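PDB 4M85: N-acetyltransferase from Staphylococcus aureus subsp. aureus, which probably transfers an acetyl group from acetyl-coenzyme A to an amine substrate, as other enzymes of the GNAT fold do. Local coordinates for residues Arg54-Ile60 with Cys72-Tyr76; Asp112-Ile116 with Val145-Asn150; Gly166-Asp170 with His181-Val185. All coordinates share one frame; numbering follows the deposited sequence.

Interaction 1 (Arg54-Ile60 with Cys72-Tyr76); sequences RTFYQHI and CIISY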
loop_
_atom_site.group_PDB
_atom_site.type_symbol
_atom_site.label_atom_id
_atom_site.label_comp_id
_atom_site.label_asym_id
_atom_site.label_seq_id
_atom_site.Cartn_x
_atom_site.Cartn_y
_atom_site.Cartn_z
ATOM N N ARG A 54 -4.334 7.139 3.478
ATOM C CA ARG A 54 -3.122 6.323 3.239
ATOM C C ARG A 54 -2.832 6.124 1.745
ATOM O O ARG A 54 -1.693 6.341 1.256
ATOM C CB ARG A 54 -3.316 4.949 3.871
ATOM C CG ARG A 54 -3.157 4.879 5.382
ATOM C CD ARG A 54 -3.635 3.527 5.858
ATOM N NE ARG A 54 -3.766 3.418 7.310
ATOM C CZ ARG A 54 -2.816 2.990 8.144
ATOM N NH1 ARG A 54 -1.613 2.624 7.702
ATOM N NH2 ARG A 54 -3.086 2.898 9.437
ATOM N N THR A 55 -3.875 5.720 1.018
ATOM C CA THR A 55 -3.767 5.440 -0.419
ATOM C C THR A 55 -3.939 6.661 -1.339
ATOM O O THR A 55 -4.219 6.491 -2.521
ATOM C CB THR A 55 -4.750 4.319 -0.822
ATOM O OG1 THR A 55 -6.064 4.691 -0.459
ATOM C CG2 THR A 55 -4.433 3.043 -0.101
ATOM N N PHE A 56 -3.757 7.883 -0.833
ATOM C CA PHE A 56 -3.775 9.047 -1.728
ATOM C C PHE A 56 -2.837 8.819 -2.900
ATOM O O PHE A 56 -1.771 8.251 -2.722
ATOM C CB PHE A 56 -3.364 10.354 -1.037
ATOM C CG PHE A 56 -3.982 11.589 -1.645
ATOM C CD1 PHE A 56 -3.257 12.780 -1.773
ATOM C CD2 PHE A 56 -5.340 11.601 -2.034
ATOM C CE1 PHE A 56 -3.863 13.937 -2.301
ATOM C CE2 PHE A 56 -5.928 12.727 -2.569
ATOM C CZ PHE A 56 -5.196 13.908 -2.707
ATOM N N TYR A 57 -3.229 9.279 -4.083
ATOM C CA TYR A 57 -2.398 9.119 -5.289
ATOM C C TYR A 57 -1.059 9.821 -5.148
ATOM O O TYR A 57 -0.089 9.447 -5.819
ATOM C CB TYR A 57 -3.131 9.579 -6.577
ATOM C CG TYR A 57 -3.268 11.071 -6.738
ATOM C CD1 TYR A 57 -4.363 11.739 -6.228
ATOM C CD2 TYR A 57 -2.305 11.812 -7.415
ATOM C CE1 TYR A 57 -4.501 13.098 -6.364
ATOM C CE2 TYR A 57 -2.420 13.183 -7.547
ATOM C CZ TYR A 57 -3.522 13.822 -7.018
ATOM O OH TYR A 57 -3.660 15.180 -7.127
ATOM N N GLN A 58 -0.993 10.818 -4.256
ATOM C CA GLN A 58 0.244 11.523 -3.976
ATOM C C GLN A 58 1.200 10.659 -3.165
ATOM O O GLN A 58 2.315 11.063 -2.957
ATOM C CB GLN A 58 -0.007 12.803 -3.161
ATOM C CG GLN A 58 -0.777 13.870 -3.899
ATOM C CD GLN A 58 -0.849 15.166 -3.106
ATOM O OE1 GLN A 58 -1.142 15.163 -1.908
ATOM N NE2 GLN A 58 -0.595 16.287 -3.781
ATOM N N HIS A 59 0.756 9.501 -2.674
ATOM C CA HIS A 59 1.624 8.623 -1.924
ATOM C C HIS A 59 2.054 7.437 -2.775
ATOM O O HIS A 59 2.664 6.510 -2.248
ATOM C CB HIS A 59 0.917 8.071 -0.673
ATOM C CG HIS A 59 0.508 9.122 0.306
ATOM N ND1 HIS A 59 -0.412 8.889 1.304
ATOM C CD2 HIS A 59 0.864 10.424 0.409
ATOM C CE1 HIS A 59 -0.564 9.991 2.012
ATOM N NE2 HIS A 59 0.178 10.941 1.477
ATOM N N ILE A 60 1.716 7.450 -4.072
ATOM C CA ILE A 60 1.818 6.249 -4.895
ATOM C C ILE A 60 2.665 6.475 -6.141
ATOM O O ILE A 60 2.477 7.467 -6.853
ATOM C CB ILE A 60 0.417 5.726 -5.288
ATOM C CG1 ILE A 60 -0.412 5.443 -4.013
ATOM C CG2 ILE A 60 0.545 4.481 -6.189
ATOM C CD1 ILE A 60 -1.828 4.936 -4.240
ATOM N N CYS A 72 1.927 -1.113 -8.217
ATOM C CA CYS A 72 2.116 0.135 -7.483
ATOM C C CYS A 72 2.783 -0.055 -6.152
ATOM O O CYS A 72 2.823 -1.164 -5.622
ATOM C CB CYS A 72 0.813 0.880 -7.278
ATOM S SG CYS A 72 -0.267 0.139 -6.056
ATOM N N ILE A 73 3.346 1.051 -5.650
ATOM C CA ILE A 73 3.990 1.096 -4.352
ATOM C C ILE A 73 3.472 2.314 -3.568
ATOM O O ILE A 73 3.386 3.394 -4.117
ATOM C CB ILE A 73 5.534 1.101 -4.455
ATOM C CG1 ILE A 73 6.142 0.987 -3.067
ATOM C CG2 ILE A 73 6.065 2.346 -5.176
ATOM C CD1 ILE A 73 7.553 0.439 -3.041
ATOM N N ILE A 74 3.111 2.113 -2.294
ATOM C CA ILE A 74 2.381 3.148 -1.507
ATOM C C ILE A 74 3.192 3.424 -0.253
ATOM O O ILE A 74 3.487 2.513 0.483
ATOM C CB ILE A 74 0.967 2.665 -1.077
ATOM C CG1 ILE A 74 0.215 2.107 -2.280
ATOM C CG2 ILE A 74 0.165 3.792 -0.411
ATOM C CD1 ILE A 74 -1.191 1.598 -2.000
ATOM N N SER A 75 3.551 4.695 -0.045
ATOM C CA SER A 75 4.398 5.105 1.062
ATOM C C SER A 75 4.092 6.541 1.502
ATOM O O SER A 75 3.649 7.337 0.706
ATOM C CB SER A 75 5.852 5.004 0.667
ATOM O OG SER A 75 6.183 5.938 -0.347
ATOM N N TYR A 76 4.357 6.830 2.772
ATOM C CA TYR A 76 4.050 8.134 3.407
ATOM C C TYR A 76 4.718 8.176 4.792
ATOM O O TYR A 76 5.125 7.122 5.321
ATOM C CB TYR A 76 2.531 8.325 3.536
ATOM C CG TYR A 76 1.830 7.084 4.017
ATOM C CD1 TYR A 76 1.160 6.253 3.136
ATOM C CD2 TYR A 76 1.869 6.715 5.351
ATOM C CE1 TYR A 76 0.559 5.083 3.561
ATOM C CE2 TYR A 76 1.257 5.556 5.784
ATOM C CZ TYR A 76 0.613 4.738 4.884
ATOM O OH TYR A 76 0.007 3.585 5.344
HETATM O O HOH W 1 5.284 5.484 -2.897
#
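Ile-60 and Ile-74 form an antiparallel non-hydrogen-bonded pair, their CA atoms 4.6 Å apart, where strand 60-65 starts beside strand 68-77. Just before it, the short 3-10 turn 57-59 lays the carbonyl of His-59 against the neighbouring strand, and Ser-75 N donates to His-59 O over 3.0 Å, nearly straight (168°). A water donates to both His-59 O and Ile-73 O and also hydrogen-bonds to Ser-75 OG, bridging the backbones beside this pair. Ile-60 and Ile-74 lie side by side and point the same way, with Ile-60 CG1 3.8 Å from Ile-74 CG1; both face helix 13-26, as does Thr-55, whose CG2 reaches Ile-74 CD1. Ile-60 CG2 rests on Cys-72 CB.

At the other end the His-59 ring is sandwiched. Tyr-76 CB sits over the centre of one face, a CH-pi contact 3.8 Å from the His-59 ring centroid, and Phe-56 CB covers the opposite face. In the ring plane, but above the carbonyl plane of Arg-54, His-59 ND1 donates to Arg-54 O at 2.9 Å, which fixes the rotation of the imidazole and pins the turn. With CG beside the backbone N (chi1 -77°) and the chain extended as far as NE, Arg-54 runs past the phenol of Tyr-76, and Arg-54 NH1 donates to Tyr-76 OH at 3.0 Å, bent to 140°. The guanidinium also makes salt bridges with Glu-81 and Glu-85, while Tyr-76 OH is hydrogen-bonded to Glu-117 of strand 114-121.

The apolar patch of Ile-60 and Ile-74 thus gives way to a buried polar cluster, which ties the loop after helix 37-49 to the central sheet; the arginine's charge is probably balanced by Glu-81 and Glu-85.

Interaction 2 (Asp112-Ile116 with Val145-Asn150); sequences DEYYI and VKWSLN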
loop_
_atom_site.group_PDB
_atom_site.type_symbol
_atom_site.label_atom_id
_atom_site.label_comp_id
_atom_site.label_asym_id
_atom_site.label_seq_id
_atom_site.Cartn_x
_atom_site.Cartn_y
_atom_site.Cartn_z
ATOM N N ASP A 112 9.619 7.938 13.238
ATOM C CA ASP A 112 10.849 8.357 12.533
ATOM C C ASP A 112 11.061 7.661 11.192
ATOM O O ASP A 112 12.183 7.682 10.662
ATOM C CB ASP A 112 12.092 8.148 13.416
ATOM C CG ASP A 112 12.366 6.681 13.729
ATOM O OD1 ASP A 112 11.407 5.884 13.841
ATOM O OD2 ASP A 112 13.555 6.333 13.906
ATOM N N GLU A 113 9.994 7.085 10.632
ATOM C CA GLU A 113 10.066 6.288 9.395
ATOM C C GLU A 113 9.236 6.854 8.257
ATOM O O GLU A 113 8.168 7.412 8.472
ATOM C CB GLU A 113 9.569 4.841 9.640
ATOM C CG GLU A 113 10.359 4.050 10.671
ATOM C CD GLU A 113 9.723 2.749 11.090
ATOM O OE1 GLU A 113 8.535 2.462 10.776
ATOM O OE2 GLU A 113 10.434 2.003 11.786
ATOM N N TYR A 114 9.743 6.692 7.033
ATOM C CA TYR A 114 8.923 6.814 5.846
ATOM C C TYR A 114 8.447 5.400 5.480
ATOM O O TYR A 114 9.216 4.579 4.939
ATOM C CB TYR A 114 9.691 7.504 4.731
ATOM C CG TYR A 114 8.804 8.360 3.893
ATOM C CD1 TYR A 114 8.635 9.718 4.169
ATOM C CD2 TYR A 114 8.085 7.800 2.823
ATOM C CE1 TYR A 114 7.778 10.498 3.394
ATOM C CE2 TYR A 114 7.242 8.569 2.031
ATOM C CZ TYR A 114 7.090 9.911 2.312
ATOM O OH TYR A 114 6.234 10.627 1.504
ATOM N N TYR A 115 7.191 5.124 5.836
ATOM C CA TYR A 115 6.605 3.778 5.796
ATOM C C TYR A 115 6.115 3.411 4.416
ATOM O O TYR A 115 5.333 4.139 3.803
ATOM C CB TYR A 115 5.417 3.667 6.779
ATOM C CG TYR A 115 4.722 2.320 6.826
ATOM C CD1 TYR A 115 5.439 1.145 7.076
ATOM C CD2 TYR A 115 3.332 2.219 6.676
ATOM C CE1 TYR A 115 4.805 -0.081 7.157
ATOM C CE2 TYR A 115 2.696 1.003 6.759
ATOM C CZ TYR A 115 3.444 -0.136 6.984
ATOM O OH TYR A 115 2.837 -1.333 7.059
ATOM N N ILE A 116 6.562 2.252 3.947
ATOM C CA ILE A 116 6.094 1.684 2.711
ATOM C C ILE A 116 5.027 0.667 3.108
ATOM O O ILE A 116 5.335 -0.418 3.579
ATOM C CB ILE A 116 7.230 0.984 1.957
ATOM C CG1 ILE A 116 8.367 1.972 1.657
ATOM C CG2 ILE A 116 6.701 0.424 0.654
ATOM C CD1 ILE A 116 9.652 1.331 1.208
ATOM N N VAL A 145 16.198 9.721 4.422
ATOM C CA VAL A 145 15.188 9.204 5.360
ATOM C C VAL A 145 15.401 7.736 5.693
ATOM O O VAL A 145 16.117 7.012 4.991
ATOM C CB VAL A 145 13.728 9.412 4.871
ATOM C CG1 VAL A 145 13.389 10.890 4.754
ATOM C CG2 VAL A 145 13.469 8.719 3.536
ATOM N N LYS A 146 14.768 7.311 6.777
ATOM C CA LYS A 146 14.682 5.903 7.134
ATOM C C LYS A 146 13.375 5.348 6.600
ATOM O O LYS A 146 12.296 5.766 7.029
ATOM C CB LYS A 146 14.748 5.717 8.653
ATOM C CG LYS A 146 14.526 4.276 9.099
ATOM C CD LYS A 146 15.351 3.902 10.331
ATOM C CE LYS A 146 14.855 4.543 11.618
ATOM N NZ LYS A 146 13.442 4.189 11.881
ATOM N N TRP A 147 13.483 4.414 5.653
ATOM C CA TRP A 147 12.325 3.736 5.109
ATOM C C TRP A 147 12.027 2.497 5.926
ATOM O O TRP A 147 12.933 1.829 6.453
ATOM C CB TRP A 147 12.553 3.379 3.643
ATOM C CG TRP A 147 12.854 4.543 2.766
ATOM C CD1 TRP A 147 14.066 5.081 2.537
ATOM C CD2 TRP A 147 11.932 5.286 1.959
ATOM N NE1 TRP A 147 13.976 6.124 1.675
ATOM C CE2 TRP A 147 12.675 6.272 1.290
ATOM C CE3 TRP A 147 10.557 5.211 1.737
ATOM C CZ2 TRP A 147 12.097 7.183 0.425
ATOM C CZ3 TRP A 147 9.979 6.119 0.882
ATOM C CH2 TRP A 147 10.749 7.109 0.240
ATOM N N SER A 148 10.752 2.202 6.086
ATOM C CA SER A 148 10.342 0.970 6.749
ATOM C C SER A 148 9.251 0.214 5.990
ATOM O O SER A 148 8.554 0.776 5.152
ATOM C CB SER A 148 9.875 1.258 8.179
ATOM O OG SER A 148 8.632 1.913 8.206
ATOM N N LEU A 149 9.128 -1.076 6.298
ATOM C CA LEU A 149 8.048 -1.894 5.785
ATOM C C LEU A 149 7.805 -3.090 6.675
ATOM O O LEU A 149 8.624 -3.412 7.545
ATOM C CB LEU A 149 8.278 -2.314 4.335
ATOM C CG LEU A 149 9.434 -3.206 3.935
ATOM C CD1 LEU A 149 9.207 -4.651 4.380
ATOM C CD2 LEU A 149 9.637 -3.141 2.419
ATOM N N ASN A 150 6.664 -3.722 6.453
ATOM C CA ASN A 150 6.242 -4.884 7.211
ATOM C C ASN A 150 6.025 -6.098 6.315
ATOM O O ASN A 150 5.155 -6.103 5.466
ATOM C CB ASN A 150 4.965 -4.534 7.956
ATOM C CG ASN A 150 5.214 -3.611 9.130
ATOM O OD1 ASN A 150 6.173 -3.788 9.881
ATOM N ND2 ASN A 150 4.333 -2.631 9.315
HETATM O O HOH W 2 4.656 -2.701 4.550
#
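Tyr-114 and Trp-147 lie side by side and point the same way, their ring planes 63° apart, an oblique pair. One face of the indole carries Tyr-114 CB, a CH-pi contact 4.2 Å from the centroid of the six-membered ring of Trp-147, and Val-145 CG2 near the rim. Ile-116 CG1 approaches Trp-147 CE3 obliquely, and Trp-147 NE1 bonds to the carbonyl of Asn-142. The Tyr-115 ring, on the other side of the sheet, has Ser-148 OG at its edge, 3.5 Å from Tyr-115 CD1. CG of Tyr-115 stands opposite the backbone N (chi1 180°), carrying the phenol along the neighbouring strand to Asn-150, whose ND2 donates to Tyr-115 OH at 3.0 Å from a plane turned 56° to the ring. Asn-150 OD1 accepts a bond from His-182 ND1. The side chain of Glu-108 also bonds to Tyr-115 OH, and its carbonyl to Asn-150 ND2.

Strands 114-121 and 147-152 run parallel as the two strands of a beta-alpha-beta unit, with helix 130-140 crossing over the face that bears Ile-116 and Trp-147. As in other GNAT enzymes, the two strands probably splay apart farther along to admit acetyl-CoA; here they are still paired. Backbone bonds step between them: Tyr-114 N to Lys-146 O, Ser-148 N to Tyr-114 O, Ile-116 N to Ser-148 O.

Ser-148 OG donates to Glu-113 OE1 over 2.6 Å, arriving from above the carboxylate plane. The same oxygen receives the backbone N-H of Lys-110, and Glu-113 OE2 bonds to His-182. Lys-146, bent at its last three torsions, curls back so that its NZ makes a salt bridge with Asp-112 OD2 at 3.0 Å, weak as a hydrogen bond, and a longer one with Glu-113 OE2.

Interaction 3 (Gly166-Asp170 with His181-Val185); sequences GFISD and HHLIV
Ile-184, Phe-167 and Asp-170 bury more surface than any other residues in this contact between the two strands of the C-terminal hairpin. Ile-184 pairs with Ile-168 through two backbone bonds, Ile-168 N to Ile-184 O at 2.8 Å and Ile-184 N to Ile-168 O at 3.0 Å, an antiparallel hydrogen-bonded pair. On the same face their side chains cross obliquely, Ile-184 CG1 lying 3.8 Å from Ile-168 CG1. CG1 of Ile-184 is lodged between its own backbone N and carbonyl carbon (chi1 54°), which turns that branch toward the partner strand, where it also meets Asp-170 CB.

Phe-167 lies on the other side of the hairpin. Val-185 CG1 sits over one face of its ring toward the rim, a CH-pi contact 3.8 Å from the Phe-167 centroid, while Phe-167 CD2 lies 4.0 Å from Leu-183 CB. Just before it, Gly-166 ends helix 156-164 in a Schellman motif; its positive phi lets the chain turn from the helix into the strand.

Asp-170 N donates to His-182 O at 2.8 Å, the third backbone bond. The carboxylate and the imidazole of His-182 point the same way, planes 61° apart, with Asp-170 OD2 3.6 Å from His-182 CD2 at the ring edge. That oxygen forms a salt bridge with Lys-110. Bonds at both nitrogens of His-182, to Asn-150 and Glu-113, fix the ring's rotation; with an acceptor at each nitrogen the ring is probably doubly protonated.

Strand 168-175 is the outermost strand at this end of the sheet, and strand 178-184 lies between it and strand 147-152. Helix 130-140 packs on Phe-167 and Val-185 through Leu-139, and helix 156-164 on Leu-183 through Leu-159 and Tyr-162.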
loop_
_atom_site.group_PDB
_atom_site.type_symbol
_atom_site.label_atom_id
_atom_site.label_comp_id
_atom_site.label_asym_id
_atom_site.label_seq_id
_atom_site.Cartn_x
_atom_site.Cartn_y
_atom_site.Cartn_z
ATOM N N GLY A 166 18.818 -4.152 1.005
ATOM C CA GLY A 166 19.488 -3.549 2.174
ATOM C C GLY A 166 18.679 -3.340 3.437
ATOM O O GLY A 166 19.167 -2.707 4.387
ATOM N N PHE A 167 17.450 -3.851 3.484
ATOM C CA PHE A 167 16.638 -3.753 4.720
ATOM C C PHE A 167 17.234 -4.626 5.823
ATOM O O PHE A 167 17.824 -5.662 5.541
ATOM C CB PHE A 167 15.177 -4.180 4.472
ATOM C CG PHE A 167 14.342 -3.153 3.724
ATOM C CD1 PHE A 167 14.227 -3.209 2.350
ATOM C CD2 PHE A 167 13.659 -2.165 4.396
ATOM C CE1 PHE A 167 13.454 -2.301 1.659
ATOM C CE2 PHE A 167 12.872 -1.233 3.714
ATOM C CZ PHE A 167 12.765 -1.305 2.333
ATOM N N ILE A 168 17.048 -4.224 7.080
ATOM C CA ILE A 168 17.477 -5.020 8.208
ATOM C C ILE A 168 16.320 -5.195 9.200
ATOM O O ILE A 168 15.364 -4.407 9.224
ATOM C CB ILE A 168 18.723 -4.428 8.917
ATOM C CG1 ILE A 168 18.384 -3.152 9.676
ATOM C CG2 ILE A 168 19.863 -4.173 7.925
ATOM C CD1 ILE A 168 19.161 -3.024 10.966
ATOM N N SER A 169 16.416 -6.241 10.005
ATOM C CA SER A 169 15.349 -6.592 10.917
ATOM C C SER A 169 15.270 -5.562 12.036
ATOM O O SER A 169 16.291 -5.076 12.536
ATOM C CB SER A 169 15.568 -7.994 11.479
ATOM O OG SER A 169 15.741 -8.921 10.424
ATOM N N ASP A 170 14.045 -5.201 12.383
ATOM C CA ASP A 170 13.798 -4.299 13.499
ATOM C C ASP A 170 12.544 -4.741 14.210
ATOM O O ASP A 170 11.622 -3.948 14.410
ATOM C CB ASP A 170 13.688 -2.850 13.015
ATOM C CG ASP A 170 13.445 -1.877 14.144
ATOM O OD1 ASP A 170 13.943 -2.150 15.256
ATOM O OD2 ASP A 170 12.730 -0.862 13.944
ATOM N N HIS A 181 7.410 -9.194 9.837
ATOM C CA HIS A 181 8.751 -8.689 10.143
ATOM C C HIS A 181 8.774 -7.192 9.888
ATOM O O HIS A 181 8.546 -6.759 8.756
ATOM C CB HIS A 181 9.788 -9.328 9.228
ATOM C CG HIS A 181 9.956 -10.803 9.417
ATOM N ND1 HIS A 181 10.500 -11.351 10.561
ATOM C CD2 HIS A 181 9.758 -11.838 8.563
ATOM C CE1 HIS A 181 10.578 -12.663 10.421
ATOM N NE2 HIS A 181 10.140 -12.982 9.216
ATOM N N HIS A 182 9.063 -6.401 10.917
ATOM C CA HIS A 182 9.274 -4.969 10.725
ATOM C C HIS A 182 10.713 -4.781 10.258
ATOM O O HIS A 182 11.653 -5.219 10.932
ATOM C CB HIS A 182 8.992 -4.193 12.010
ATOM C CG HIS A 182 8.906 -2.715 11.804
ATOM N ND1 HIS A 182 7.798 -2.104 11.250
ATOM C CD2 HIS A 182 9.804 -1.732 12.029
ATOM C CE1 HIS A 182 8.010 -0.805 11.174
ATOM N NE2 HIS A 182 9.219 -0.555 11.639
ATOM N N LEU A 183 10.878 -4.160 9.100
ATOM C CA LEU A 183 12.178 -3.983 8.446
ATOM C C LEU A 183 12.463 -2.507 8.189
ATOM O O LEU A 183 11.554 -1.744 7.887
ATOM C CB LEU A 183 12.186 -4.717 7.102
ATOM C CG LEU A 183 11.853 -6.212 7.134
ATOM C CD1 LEU A 183 11.889 -6.837 5.750
ATOM C CD2 LEU A 183 12.830 -6.920 8.039
ATOM N N ILE A 184 13.734 -2.115 8.292
ATOM C CA ILE A 184 14.157 -0.739 8.019
ATOM C C ILE A 184 15.407 -0.650 7.157
ATOM O O ILE A 184 16.265 -1.548 7.194
ATOM C CB ILE A 184 14.429 0.019 9.318
ATOM C CG1 ILE A 184 15.434 -0.762 10.187
ATOM C CG2 ILE A 184 13.128 0.214 10.073
ATOM C CD1 ILE A 184 16.364 0.115 10.996
ATOM N N VAL A 185 15.538 0.458 6.427
ATOM C CA VAL A 185 16.759 0.755 5.683
ATOM C C VAL A 185 17.121 2.237 5.803
ATOM O O VAL A 185 16.223 3.080 5.887
ATOM C CB VAL A 185 16.650 0.335 4.210
ATOM C CG1 VAL A 185 15.504 1.034 3.524
ATOM C CG2 VAL A 185 17.950 0.630 3.465
#

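From the N terminus the three contacts follow one another in series, none nested and none crossing. Interaction 1 closes the short span formed by strand 60-65 and the start of strand 68-77, joining the loop after helix 37-49 to the sheet. Interaction 2 closes the longer crossover through helix 130-140, and interaction 3 the C-terminal hairpin. All reach one mixed sheet. Interactions 1 and 2 touch where strands 68-77 and 114-121 are neighbours, Tyr-76 O lying 2.9 Å from Tyr-115 N; interactions 2 and 3 meet where strands 147-152 and 178-184 are neighbours, with His-182 bridging them. Interactions 1 and 3 do not touch, their nearest atoms being about 8 Å apart.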